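PDB 4O6K: interleukin 22 from Danio rerio, which is an IL-10-family cytokine built as a compact helical bundle, which probably signals through cell-surface receptors as its human counterpart does. Local coordinates for residues A[52-57]-A[131-136]; A[56-61]-A[105-110]. All blocks are in the same frame, centred on the assembly; numbering follows the deposited sequence.

Overall arrangement
After helix 10-24 and the short helix 39-42, the chain enters helix 47-62, which supplies one side of both contacts. The chain then runs through helix 76-93 and returns on helix 102-117, where 105-110 closes contact 2 against 56-61. It goes on through helix 119-128 to the last helix, 130-140, where 131-136 closes contact 1 against 52-57. The span of contact 2 is therefore nested inside that of contact 1, and the two share K56 and Y57. Their centres lie about 10 Å apart, and they touch through L133 against Y58 and I54 against F107. Helix 47-62 is thus packed against both helix 102-117 and the C-terminal helix, with disulfides C49-C94 and C48-C141 near its start.

Contact 1. Residues A[52-57]-A[131-136]; sequences ARILKY and NTLYHY
L133 reaches across from helix 130-140 to the two neighbours I54 and L55 of helix 47-62, and the contact runs through this one leucine. Its CB already points toward the facing helix, and CG continues outward, anti to the backbone N (chi1 179°), which carries both methyls to the opposing surface. CB and CG act as the stem; the touching is done at the end. There the two methyls divide the work. Across the contact CD1 meets only I54, 4.2 Å from its CG2. CD2 has more company: L55 CA is 3.9 Å from it, I54 CG2 is 4.0 Å away, and L55 CD1 is at 4.1 Å. One methyl is therefore set against the helix backbone at L55 as well as between the two side chains. Beyond the two segments, Y58, one turn after I54, packs its CD1 against L133 CD2. L34 also packs on L133, while V104 of helix 102-117 meets I54 and L83 of helix 76-93 meets L55. Disulfide C48-C141 links the start of helix 47-62 to the residue just after helix 130-140. The contact lies in the hydrophobic core of this helical cytokine, close to the centre of the chain. All three residues are buried and no hydrogen bond crosses between the segments, so cohesion here rests on van der Waals fit and the exclusion of water.

Contact 2. Residues A[56-61]-A[105-110]; sequences KYYVNH and KQFKRN
F107 of helix 102-117 meets the consecutive tyrosines Y57 and Y58 of helix 47-62, forming an aromatic cluster between two helix segments that run at 29° to each other. The ring pairs differ in kind. Y58 and F107 lie nearly parallel, their planes 17° apart, but are slid so far that they barely overlap; Y58 CE1 nevertheless comes to 3.4 Å from F107 CZ. Y57 stands almost square to F107, and its CD2 approaches the rim of the phenylalanine ring, 3.7 Å from F107 CE2. CG of F107 is anti to the backbone N (chi1 175°), which sets the CE2 and CZ end of the ring against the two tyrosines. A CH-pi contact adds to this: K108 lays CG over one face of the Y57 ring, 3.9 Å from the centroid, and the next methylene, CD, comes to 3.3 Å from Y57 CE1. The opposite face of Y57 is stacked by H61, whose ND1 sits above the ring centre; H61 ND1 also makes a weak 3.4 Å hydrogen bond to Y57 O. Were Y57 cut back to an alanine, the aliphatic part of K108 and the H61 ring would probably lose the surface between them, and F107 one of its aromatic neighbours. No hydrogen bond crosses between the two segments; the hydroxyl of Y58 is instead bonded to A126 O. L33 and P35, from a loop, also pack on F107. Between the two helices the joint is thus aromatic and aliphatic, with a lysine contributing its methylenes to a partly buried tyrosine.

Contact 1. Residues A[52-57]-A[131-136]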
loop_
_atom_site.group_PDB
_atom_site.type_symbol
_atom_site.label_atom_id
_atom_site.label_comp_id
_atom_site.label_asym_id
_atom_site.label_seq_id
_atom_site.Cartn_x
_atom_site.Cartn_y
_atom_site.Cartn_z
ATOM N N ALA A 52 6.711 1.930 -3.233
ATOM C CA ALA A 52 6.059 3.147 -3.701
ATOM C C ALA A 52 5.305 2.899 -5.001
ATOM O O ALA A 52 4.286 3.534 -5.272
ATOM C CB ALA A 52 7.080 4.258 -3.888
ATOM N N ARG A 53 5.813 1.971 -5.802
ATOM C CA ARG A 53 5.184 1.642 -7.070
ATOM C C ARG A 53 3.937 0.805 -6.803
ATOM O O ARG A 53 2.930 0.919 -7.504
ATOM C CB ARG A 53 6.156 0.891 -7.980
ATOM C CG ARG A 53 5.801 0.997 -9.447
ATOM C CD ARG A 53 5.996 2.450 -9.857
ATOM N NE ARG A 53 5.345 2.813 -11.108
ATOM C CZ ARG A 53 5.784 3.780 -11.908
ATOM N NH1 ARG A 53 6.867 4.471 -11.576
ATOM N NH2 ARG A 53 5.142 4.063 -13.034
ATOM N N ILE A 54 4.026 -0.048 -5.787
ATOM C CA ILE A 54 2.886 -0.831 -5.324
ATOM C C ILE A 54 1.823 0.090 -4.727
ATOM O O ILE A 54 0.622 -0.127 -4.906
ATOM C CB ILE A 54 3.318 -1.883 -4.278
ATOM C CG1 ILE A 54 4.247 -2.919 -4.917
ATOM C CG2 ILE A 54 2.108 -2.569 -3.662
ATOM C CD1 ILE A 54 4.801 -3.934 -3.935
ATOM N N LEU A 55 2.277 1.130 -4.033
ATOM C CA LEU A 55 1.385 2.131 -3.455
ATOM C C LEU A 55 0.592 2.817 -4.561
ATOM O O LEU A 55 -0.601 3.088 -4.411
ATOM C CB LEU A 55 2.172 3.161 -2.645
ATOM C CG LEU A 55 1.329 4.260 -1.996
ATOM C CD1 LEU A 55 0.293 3.655 -1.060
ATOM C CD2 LEU A 55 2.211 5.253 -1.257
ATOM N N LYS A 56 1.276 3.100 -5.668
ATOM C CA LYS A 56 0.656 3.692 -6.849
ATOM C C LYS A 56 -0.505 2.847 -7.345
ATOM O O LYS A 56 -1.588 3.359 -7.636
ATOM C CB LYS A 56 1.683 3.829 -7.974
ATOM C CG LYS A 56 1.137 4.415 -9.267
ATOM C CD LYS A 56 2.282 4.750 -10.211
ATOM C CE LYS A 56 1.772 5.340 -11.514
ATOM N NZ LYS A 56 0.935 6.544 -11.249
ATOM N N TYR A 57 -0.264 1.543 -7.429
ATOM C CA TYR A 57 -1.276 0.589 -7.856
ATOM C C TYR A 57 -2.439 0.548 -6.871
ATOM O O TYR A 57 -3.596 0.417 -7.269
ATOM C CB TYR A 57 -0.664 -0.802 -8.020
ATOM C CG TYR A 57 -1.503 -1.740 -8.855
ATOM C CD1 TYR A 57 -1.389 -1.755 -10.240
ATOM C CD2 TYR A 57 -2.411 -2.607 -8.264
ATOM C CE1 TYR A 57 -2.153 -2.608 -11.012
ATOM C CE2 TYR A 57 -3.181 -3.465 -9.028
ATOM C CZ TYR A 57 -3.048 -3.462 -10.402
ATOM O OH TYR A 57 -3.811 -4.312 -11.170
ATOM N N ASN A 131 -2.166 -1.222 5.645
ATOM C CA ASN A 131 -1.421 -0.872 6.848
ATOM C C ASN A 131 -0.006 -1.444 6.801
ATOM O O ASN A 131 0.956 -0.778 7.185
ATOM C CB ASN A 131 -2.162 -1.374 8.091
ATOM C CG ASN A 131 -1.635 -0.768 9.383
ATOM O OD1 ASN A 131 -2.159 -1.041 10.462
ATOM N ND2 ASN A 131 -0.616 0.076 9.276
ATOM N N THR A 132 0.109 -2.683 6.332
ATOM C CA THR A 132 1.399 -3.355 6.201
ATOM C C THR A 132 2.290 -2.672 5.159
ATOM O O THR A 132 3.499 -2.532 5.354
ATOM C CB THR A 132 1.215 -4.841 5.824
ATOM O OG1 THR A 132 0.479 -5.509 6.857
ATOM C CG2 THR A 132 2.563 -5.530 5.643
ATOM N N LEU A 133 1.683 -2.250 4.054
ATOM C CA LEU A 133 2.400 -1.531 3.004
ATOM C C LEU A 133 2.961 -0.217 3.540
ATOM O O LEU A 133 4.083 0.170 3.218
ATOM C CB LEU A 133 1.480 -1.272 1.809
ATOM C CG LEU A 133 2.059 -0.511 0.612
ATOM C CD1 LEU A 133 3.312 -1.196 0.078
ATOM C CD2 LEU A 133 1.012 -0.376 -0.480
ATOM N N TYR A 134 2.161 0.462 4.358
ATOM C CA TYR A 134 2.555 1.717 4.988
ATOM C C TYR A 134 3.771 1.511 5.883
ATOM O O TYR A 134 4.666 2.353 5.946
ATOM C CB TYR A 134 1.391 2.277 5.806
ATOM C CG TYR A 134 1.329 3.784 5.875
ATOM C CD1 TYR A 134 1.103 4.542 4.736
ATOM C CD2 TYR A 134 1.462 4.449 7.089
ATOM C CE1 TYR A 134 1.032 5.920 4.798
ATOM C CE2 TYR A 134 1.388 5.826 7.161
ATOM C CZ TYR A 134 1.173 6.556 6.010
ATOM O OH TYR A 134 1.100 7.928 6.069
ATOM N N HIS A 135 3.784 0.374 6.571
ATOM C CA HIS A 135 4.898 -0.025 7.420
ATOM C C HIS A 135 6.172 -0.253 6.609
ATOM O O HIS A 135 7.262 0.139 7.027
ATOM C CB HIS A 135 4.518 -1.290 8.196
ATOM C CG HIS A 135 5.681 -2.159 8.557
ATOM N ND1 HIS A 135 6.760 -1.706 9.284
ATOM C CD2 HIS A 135 5.928 -3.464 8.291
ATOM C CE1 HIS A 135 7.624 -2.692 9.447
ATOM N NE2 HIS A 135 7.142 -3.770 8.854
ATOM N N TYR A 136 6.026 -0.891 5.451
ATOM C CA TYR A 136 7.148 -1.112 4.544
ATOM C C TYR A 136 7.745 0.215 4.086
ATOM O O TYR A 136 8.963 0.396 4.085
ATOM C CB TYR A 136 6.710 -1.940 3.335
ATOM C CG TYR A 136 6.393 -3.383 3.661
ATOM C CD1 TYR A 136 6.666 -3.909 4.918
ATOM C CD2 TYR A 136 5.822 -4.219 2.711
ATOM C CE1 TYR A 136 6.378 -5.227 5.219
ATOM C CE2 TYR A 136 5.531 -5.537 3.003
ATOM C CZ TYR A 136 5.811 -6.035 4.257
ATOM O OH TYR A 136 5.523 -7.347 4.552
#

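Contact 2. Residues A[56-61]-A[105-110]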
loop_
_atom_site.group_PDB
_atom_site.type_symbol
_atom_site.label_atom_id
_atom_site.label_comp_id
_atom_site.label_asym_id
_atom_site.label_seq_id
_atom_site.Cartn_x
_atom_site.Cartn_y
_atom_site.Cartn_z
ATOM N N LYS A 56 1.276 3.100 -5.668
ATOM C CA LYS A 56 0.656 3.692 -6.849
ATOM C C LYS A 56 -0.505 2.847 -7.345
ATOM O O LYS A 56 -1.588 3.359 -7.636
ATOM C CB LYS A 56 1.683 3.829 -7.974
ATOM C CG LYS A 56 1.137 4.415 -9.267
ATOM C CD LYS A 56 2.282 4.750 -10.211
ATOM C CE LYS A 56 1.772 5.340 -11.514
ATOM N NZ LYS A 56 0.935 6.544 -11.249
ATOM N N TYR A 57 -0.264 1.543 -7.429
ATOM C CA TYR A 57 -1.276 0.589 -7.856
ATOM C C TYR A 57 -2.439 0.548 -6.871
ATOM O O TYR A 57 -3.596 0.417 -7.269
ATOM C CB TYR A 57 -0.664 -0.802 -8.020
ATOM C CG TYR A 57 -1.503 -1.740 -8.855
ATOM C CD1 TYR A 57 -1.389 -1.755 -10.240
ATOM C CD2 TYR A 57 -2.411 -2.607 -8.264
ATOM C CE1 TYR A 57 -2.153 -2.608 -11.012
ATOM C CE2 TYR A 57 -3.181 -3.465 -9.028
ATOM C CZ TYR A 57 -3.048 -3.462 -10.402
ATOM O OH TYR A 57 -3.811 -4.312 -11.170
ATOM N N TYR A 58 -2.117 0.652 -5.584
ATOM C CA TYR A 58 -3.123 0.696 -4.526
ATOM C C TYR A 58 -4.076 1.873 -4.696
ATOM O O TYR A 58 -5.292 1.722 -4.576
ATOM C CB TYR A 58 -2.451 0.773 -3.153
ATOM C CG TYR A 58 -2.484 -0.519 -2.369
ATOM C CD1 TYR A 58 -1.611 -1.558 -2.664
ATOM C CD2 TYR A 58 -3.386 -0.697 -1.328
ATOM C CE1 TYR A 58 -1.638 -2.739 -1.945
ATOM C CE2 TYR A 58 -3.421 -1.872 -0.605
ATOM C CZ TYR A 58 -2.546 -2.890 -0.917
ATOM O OH TYR A 58 -2.580 -4.062 -0.198
ATOM N N VAL A 59 -3.514 3.046 -4.970
ATOM C CA VAL A 59 -4.305 4.261 -5.127
ATOM C C VAL A 59 -5.239 4.152 -6.330
ATOM O O VAL A 59 -6.394 4.572 -6.272
ATOM C CB VAL A 59 -3.395 5.498 -5.288
ATOM C CG1 VAL A 59 -4.214 6.730 -5.646
ATOM C CG2 VAL A 59 -2.600 5.738 -4.013
ATOM N N ASN A 60 -4.735 3.568 -7.412
ATOM C CA ASN A 60 -5.509 3.428 -8.641
ATOM C C ASN A 60 -6.557 2.316 -8.600
ATOM O O ASN A 60 -7.634 2.459 -9.176
ATOM C CB ASN A 60 -4.568 3.197 -9.826
ATOM C CG ASN A 60 -3.800 4.445 -10.212
ATOM O OD1 ASN A 60 -4.286 5.563 -10.045
ATOM N ND2 ASN A 60 -2.592 4.260 -10.731
ATOM N N HIS A 61 -6.251 1.213 -7.921
ATOM C CA HIS A 61 -7.108 0.032 -7.996
ATOM C C HIS A 61 -7.783 -0.347 -6.681
ATOM O O HIS A 61 -9.001 -0.516 -6.629
ATOM C CB HIS A 61 -6.303 -1.172 -8.493
ATOM C CG HIS A 61 -5.903 -1.085 -9.932
ATOM N ND1 HIS A 61 -4.822 -0.345 -10.362
ATOM C CD2 HIS A 61 -6.433 -1.657 -11.040
ATOM C CE1 HIS A 61 -4.708 -0.459 -11.673
ATOM N NE2 HIS A 61 -5.671 -1.249 -12.109
ATOM N N LYS A 105 5.222 -6.800 -10.040
ATOM C CA LYS A 105 4.433 -7.685 -10.883
ATOM C C LYS A 105 3.751 -8.777 -10.061
ATOM O O LYS A 105 2.649 -9.136 -10.322
ATOM C CB LYS A 105 5.271 -8.279 -11.993
ATOM C CG LYS A 105 5.374 -7.412 -13.219
ATOM C CD LYS A 105 6.586 -7.740 -14.018
ATOM C CE LYS A 105 7.800 -7.461 -13.182
ATOM N NZ LYS A 105 8.574 -6.268 -13.545
ATOM N N GLN A 106 4.428 -9.256 -9.047
ATOM C CA GLN A 106 3.854 -10.300 -8.200
ATOM C C GLN A 106 2.563 -9.891 -7.550
ATOM O O GLN A 106 1.586 -10.606 -7.585
ATOM C CB GLN A 106 4.823 -10.760 -7.135
ATOM C CG GLN A 106 4.299 -11.889 -6.287
ATOM C CD GLN A 106 5.236 -12.252 -5.153
ATOM O OE1 GLN A 106 6.390 -12.393 -5.351
ATOM N NE2 GLN A 106 4.725 -12.366 -3.980
ATOM N N PHE A 107 2.574 -8.709 -6.969
ATOM C CA PHE A 107 1.395 -8.172 -6.364
ATOM C C PHE A 107 0.254 -8.092 -7.373
ATOM O O PHE A 107 -0.821 -8.572 -7.132
ATOM C CB PHE A 107 1.628 -6.832 -5.719
ATOM C CG PHE A 107 0.383 -6.236 -5.208
ATOM C CD1 PHE A 107 -0.248 -6.799 -4.159
ATOM C CD2 PHE A 107 -0.197 -5.153 -5.831
ATOM C CE1 PHE A 107 -1.419 -6.297 -3.700
ATOM C CE2 PHE A 107 -1.372 -4.628 -5.386
ATOM C CZ PHE A 107 -1.991 -5.208 -4.318
ATOM N N LYS A 108 0.539 -7.450 -8.488
ATOM C CA LYS A 108 -0.409 -7.303 -9.536
ATOM C C LYS A 108 -0.976 -8.629 -10.014
ATOM O O LYS A 108 -2.166 -8.799 -10.152
ATOM C CB LYS A 108 0.261 -6.575 -10.669
ATOM C CG LYS A 108 0.569 -5.125 -10.389
ATOM C CD LYS A 108 0.610 -4.321 -11.662
ATOM C CE LYS A 108 2.011 -3.879 -11.999
ATOM N NZ LYS A 108 2.178 -2.465 -12.403
ATOM N N ARG A 109 -0.068 -9.577 -10.214
ATOM C CA ARG A 109 -0.391 -10.933 -10.595
ATOM C C ARG A 109 -1.284 -11.616 -9.599
ATOM O O ARG A 109 -2.287 -12.120 -9.958
ATOM C CB ARG A 109 0.876 -11.756 -10.813
ATOM C CG ARG A 109 0.650 -13.207 -11.172
ATOM C CD ARG A 109 1.885 -13.838 -11.753
ATOM N NE ARG A 109 2.917 -14.011 -10.772
ATOM C CZ ARG A 109 4.007 -13.300 -10.724
ATOM N NH1 ARG A 109 4.197 -12.360 -11.585
ATOM N NH2 ARG A 109 4.880 -13.521 -9.807
ATOM N N ASN A 110 -0.918 -11.619 -8.346
ATOM C CA ASN A 110 -1.679 -12.227 -7.259
ATOM C C ASN A 110 -3.012 -11.526 -7.003
ATOM O O ASN A 110 -4.001 -12.170 -6.653
ATOM C CB ASN A 110 -0.837 -12.275 -5.983
ATOM C CG ASN A 110 0.321 -13.250 -6.094
ATOM O OD1 ASN A 110 0.347 -14.098 -6.988
ATOM N ND2 ASN A 110 1.282 -13.140 -5.187
#